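Local coordinates for protein NalP translocator (Neisseria meningitidis, PDB 1UYN) that forms a hydrophilic outer-membrane pore, as the translocator domain of a protease autotransporter, for moving the passenger domain to the bacterial cell surface, at residues 81-85 with 110-116; 159-163 with 175-179. One frame throughout, in Å; residues are numbered along the deposited sequence.

Contact 1 of 2, residues 81-85 with 110-116. With SO4 (sulfate ion), chain D.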
loop_
_atom_site.group_PDB
_atom_site.type_symbol
_atom_site.label_atom_id
_atom_site.label_comp_id
_atom_site.label_asym_id
_atom_site.label_seq_id
_atom_site.Cartn_x
_atom_site.Cartn_y
_atom_site.Cartn_z
ATOM N N ASN A 81 -22.264 5.242 -14.778
ATOM C CA ASN A 81 -20.914 4.760 -15.102
ATOM C C ASN A 81 -19.804 5.179 -14.133
ATOM O O ASN A 81 -18.631 5.132 -14.481
ATOM C CB ASN A 81 -20.450 5.326 -16.465
ATOM C CG ASN A 81 -21.394 5.036 -17.602
ATOM O OD1 ASN A 81 -21.617 5.906 -18.426
ATOM N ND2 ASN A 81 -21.900 3.812 -17.691
ATOM N N THR A 82 -20.150 5.646 -12.945
ATOM C CA THR A 82 -19.149 6.159 -12.035
ATOM C C THR A 82 -19.199 5.439 -10.723
ATOM O O THR A 82 -20.248 5.106 -10.261
ATOM C CB THR A 82 -19.336 7.650 -11.885
ATOM O OG1 THR A 82 -19.146 8.217 -13.167
ATOM C CG2 THR A 82 -18.215 8.310 -11.099
ATOM N N THR A 83 -18.039 5.160 -10.146
ATOM C CA THR A 83 -17.965 4.537 -8.844
ATOM C C THR A 83 -17.005 5.336 -8.002
ATOM O O THR A 83 -16.037 5.808 -8.512
ATOM C CB THR A 83 -17.425 3.157 -8.978
ATOM O OG1 THR A 83 -18.167 2.439 -9.964
ATOM C CG2 THR A 83 -17.636 2.396 -7.691
ATOM N N ALA A 84 -17.289 5.499 -6.713
ATOM C CA ALA A 84 -16.387 6.230 -5.830
ATOM C C ALA A 84 -16.185 5.473 -4.558
ATOM O O ALA A 84 -17.017 4.689 -4.139
ATOM C CB ALA A 84 -16.863 7.659 -5.550
ATOM N N ALA A 85 -15.023 5.677 -3.984
ATOM C CA ALA A 85 -14.656 5.048 -2.730
ATOM C C ALA A 85 -13.862 6.016 -1.901
ATOM O O ALA A 85 -13.204 6.912 -2.402
ATOM C CB ALA A 85 -13.865 3.791 -2.981
ATOM N N PHE A 110 -7.816 7.323 1.965
ATOM C CA PHE A 110 -7.707 6.964 0.554
ATOM C C PHE A 110 -8.986 7.270 -0.185
ATOM O O PHE A 110 -10.044 7.046 0.344
ATOM C CB PHE A 110 -7.419 5.475 0.439
ATOM C CG PHE A 110 -6.269 5.032 1.279
ATOM C CD1 PHE A 110 -6.439 4.776 2.621
ATOM C CD2 PHE A 110 -5.011 4.910 0.736
ATOM C CE1 PHE A 110 -5.369 4.371 3.393
ATOM C CE2 PHE A 110 -3.963 4.502 1.505
ATOM C CZ PHE A 110 -4.150 4.217 2.836
ATOM N N ALA A 111 -8.873 7.770 -1.409
ATOM C CA ALA A 111 -10.043 8.040 -2.236
ATOM C C ALA A 111 -9.821 7.549 -3.670
ATOM O O ALA A 111 -8.730 7.592 -4.202
ATOM C CB ALA A 111 -10.380 9.542 -2.222
ATOM N N GLY A 112 -10.876 7.120 -4.309
ATOM C CA GLY A 112 -10.776 6.620 -5.668
ATOM C C GLY A 112 -12.006 6.949 -6.479
ATOM O O GLY A 112 -13.099 6.959 -5.965
ATOM N N ILE A 113 -11.829 7.276 -7.745
ATOM C CA ILE A 113 -13.003 7.309 -8.632
ATOM C C ILE A 113 -12.731 6.423 -9.856
ATOM O O ILE A 113 -11.620 6.315 -10.326
ATOM C CB ILE A 113 -13.363 8.764 -9.005
ATOM C CG1 ILE A 113 -14.602 8.770 -9.903
ATOM C CG2 ILE A 113 -12.141 9.468 -9.696
ATOM C CD1 ILE A 113 -14.728 10.050 -10.841
ATOM N N ARG A 114 -13.732 5.742 -10.339
ATOM C CA ARG A 114 -13.573 4.875 -11.512
ATOM C C ARG A 114 -14.657 5.242 -12.454
ATOM O O ARG A 114 -15.806 5.174 -12.077
ATOM C CB ARG A 114 -13.753 3.414 -11.122
ATOM C CG ARG A 114 -13.957 2.489 -12.297
ATOM C CD ARG A 114 -13.910 1.011 -11.948
ATOM N NE ARG A 114 -14.629 0.261 -12.967
ATOM C CZ ARG A 114 -14.354 -0.980 -13.356
ATOM N NH1 ARG A 114 -13.372 -1.692 -12.825
ATOM N NH2 ARG A 114 -15.068 -1.508 -14.322
ATOM N N HIS A 115 -14.295 5.694 -13.641
ATOM C CA HIS A 115 -15.242 5.972 -14.712
ATOM C C HIS A 115 -15.196 4.850 -15.722
ATOM O O HIS A 115 -14.153 4.591 -16.254
ATOM C CB HIS A 115 -14.857 7.279 -15.415
ATOM C CG HIS A 115 -15.906 7.781 -16.338
ATOM N ND1 HIS A 115 -16.558 6.959 -17.231
ATOM C CD2 HIS A 115 -16.455 9.005 -16.487
ATOM C CE1 HIS A 115 -17.473 7.647 -17.882
ATOM N NE2 HIS A 115 -17.437 8.889 -17.450
ATOM N N ASP A 116 -16.333 4.213 -16.004
ATOM C CA ASP A 116 -16.478 3.218 -17.082
ATOM C C ASP A 116 -16.912 3.795 -18.412
ATOM O O ASP A 116 -17.823 4.607 -18.489
ATOM C CB ASP A 116 -17.479 2.149 -16.713
ATOM C CG ASP A 116 -16.985 1.261 -15.611
ATOM O OD1 ASP A 116 -15.889 0.727 -15.702
ATOM O OD2 ASP A 116 -17.610 1.022 -14.575
HETATM S S SO4 D . -22.046 9.066 -15.297
HETATM O O1 SO4 D . -21.799 10.470 -14.920
HETATM O O2 SO4 D . -21.700 8.134 -14.242
HETATM O O3 SO4 D . -23.475 8.815 -15.583
HETATM O O4 SO4 D . -21.266 8.789 -16.510
HETATM O O HOH W 1 -17.505 2.688 -12.683
#

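Contact 2 of 2, residues 159-163 with 175-179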
loop_
_atom_site.group_PDB
_atom_site.type_symbol
_atom_site.label_atom_id
_atom_site.label_comp_id
_atom_site.label_asym_id
_atom_site.label_seq_id
_atom_site.Cartn_x
_atom_site.Cartn_y
_atom_site.Cartn_z
ATOM N N ALA A 159 -3.329 7.281 -11.591
ATOM C CA ALA A 159 -4.140 7.270 -12.755
ATOM C C ALA A 159 -3.955 5.902 -13.361
ATOM O O ALA A 159 -2.865 5.500 -13.609
ATOM C CB ALA A 159 -3.713 8.366 -13.707
ATOM N N LEU A 160 -5.032 5.168 -13.538
ATOM C CA LEU A 160 -4.965 3.879 -14.166
ATOM C C LEU A 160 -6.029 3.790 -15.261
ATOM O O LEU A 160 -7.107 4.343 -15.125
ATOM C CB LEU A 160 -5.199 2.780 -13.139
ATOM C CG LEU A 160 -4.239 2.630 -11.963
ATOM C CD1 LEU A 160 -4.744 1.551 -11.010
ATOM C CD2 LEU A 160 -2.814 2.292 -12.418
ATOM N N GLY A 161 -5.711 3.114 -16.343
ATOM C CA GLY A 161 -6.706 2.712 -17.309
ATOM C C GLY A 161 -6.801 1.200 -17.303
ATOM O O GLY A 161 -5.782 0.528 -17.131
ATOM N N GLY A 162 -8.016 0.666 -17.449
ATOM C CA GLY A 162 -8.201 -0.761 -17.664
ATOM C C GLY A 162 -9.141 -1.171 -18.779
ATOM O O GLY A 162 -10.127 -0.539 -18.978
ATOM N N VAL A 163 -8.786 -2.217 -19.514
ATOM C CA VAL A 163 -9.680 -2.907 -20.467
ATOM C C VAL A 163 -10.149 -4.234 -19.868
ATOM O O VAL A 163 -9.518 -4.767 -18.960
ATOM C CB VAL A 163 -8.983 -3.293 -21.742
ATOM C CG1 VAL A 163 -8.176 -2.107 -22.365
ATOM C CG2 VAL A 163 -8.082 -4.494 -21.483
ATOM N N VAL A 175 -6.945 -6.108 -17.947
ATOM C CA VAL A 175 -5.601 -5.526 -18.004
ATOM C C VAL A 175 -5.654 -4.105 -17.490
ATOM O O VAL A 175 -6.536 -3.340 -17.806
ATOM C CB VAL A 175 -5.048 -5.507 -19.414
ATOM C CG1 VAL A 175 -3.658 -4.949 -19.445
ATOM C CG2 VAL A 175 -5.058 -6.934 -20.010
ATOM N N GLU A 176 -4.681 -3.758 -16.689
ATOM C CA GLU A 176 -4.722 -2.524 -15.953
ATOM C C GLU A 176 -3.326 -1.963 -15.800
ATOM O O GLU A 176 -2.384 -2.694 -15.562
ATOM C CB GLU A 176 -5.368 -2.749 -14.593
ATOM C CG GLU A 176 -5.541 -1.434 -13.879
ATOM C CD GLU A 176 -6.216 -1.566 -12.550
ATOM O OE1 GLU A 176 -7.462 -1.671 -12.526
ATOM O OE2 GLU A 176 -5.490 -1.527 -11.547
ATOM N N GLY A 177 -3.212 -0.652 -15.936
ATOM C CA GLY A 177 -1.924 0.012 -16.039
ATOM C C GLY A 177 -1.977 1.521 -15.842
ATOM O O GLY A 177 -2.922 2.211 -16.238
ATOM N N GLY A 178 -0.929 2.058 -15.222
ATOM C CA GLY A 178 -0.832 3.494 -15.065
ATOM C C GLY A 178 0.353 3.986 -14.280
ATOM O O GLY A 178 1.430 3.457 -14.372
ATOM N N LEU A 179 0.139 5.069 -13.548
ATOM C CA LEU A 179 1.176 5.666 -12.793
ATOM C C LEU A 179 0.664 5.956 -11.397
ATOM O O LEU A 179 -0.518 6.116 -11.200
ATOM C CB LEU A 179 1.603 6.944 -13.487
ATOM C CG LEU A 179 2.037 6.841 -14.940
ATOM C CD1 LEU A 179 2.104 8.245 -15.472
ATOM C CD2 LEU A 179 3.373 6.119 -15.130
#

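Contact 1 of 2, residues 81-85 with 110-116
T83 and R114 form a hydrogen-bonded pair between adjacent antiparallel strands of the translocator β-barrel: T83 N reaches R114 O at 3.0 Å, and R114 N returns to T83 O at 2.9 Å. A85 and G112 repeat the pattern, and D116 N extends it to N81 O in a nearly straight bond. On the face carrying T82, A84, I113 and H115, T82 CG2 meets I113 CG1 at 3.8 Å. I113 swings CG1 anti to its backbone N (chi1 -179°), which presents this branch to the threonine methyl; a β-branched residue suits such an extended strand.

The other face looks into the barrel, where T83, A85 and R114 touch L36 and F110 packs on helix 12-34. The hydroxyl of T83 suits this polar lumen: OG1 hydrogen-bonds a water at 2.8 Å, which also lies near R114 O. So does the charge of R114, engaged by D37, the ring of Y122 and D116. R114 NH2 lies 2.8 Å from D116 OD1, on the syn side of the carboxylate, in a salt bridge. Where strand 82-97 begins, a sulfate, probably from the crystallisation liquor, takes N81 N on O2 at 3.0 Å, and T82 OG1 donates to the same O2 at 2.8 Å.

Contact 2 of 2, residues 159-163 with 175-179
L160 lies over G178 across a pair of antiparallel strands in the β-barrel wall, on the better-filled side of the contact: no other residue here has as much of its surface covered by the facing strand. The leucine's CD2 sits 3.4 Å from G178 N and 3.5 Å from its CA. Glycine suits the place: its backbone angles (phi 177°, psi -146°) are easy for glycine, and A159 O and the methyl lie where a CB would project. With CG beside its backbone N (chi1 -61°), L160 turns its branched end toward the opposite strand. The other methyl, CD1, lies against the OE2 side of the E176 carboxylate, 3.8 Å from CD.

E176 runs out extended on the inner face, CG anti to its backbone N. Its other oxygen, OE1, takes the salt bridge from K124 and the hydrogen bond of Y122, both of strand 121-139, and an acid therefore fits the polar lumen.

The outer surface is sparser. G161 and G177 face each other there without side chains, held by G161 N to G177 O at 2.9 Å and the return bond from G177 N to G161 O. A159 and L179 pair likewise farther along, their apolar side chains on the surface, as expected where a barrel may meet lipid. At the other end V163 and V175 run alongside each other, both directed to the outer surface. Their backbones exchange two hydrogen bonds, and V163 CG2 rests 3.8 Å from V175 CB.

In the fold
From the N terminus the chain first runs as helix 12-34 within the barrel, then winds through twelve antiparallel strands, each paired with the next. Contact 1 closes the hairpin of strands 82-97 and 100-117 at the ends remote from its turn. Contact 2 closes the later hairpin of strands 145-163 and 172-192, close to its connection, part of which is not modelled. The two follow in series, neither nesting nor crossing, with centres about 13 Å apart and no direct touch. Strand 121-139 lies between them in the wall: its Y122 and K124 face both R114 of contact 1 and E176 of contact 2, linking the two hairpins through the lumen.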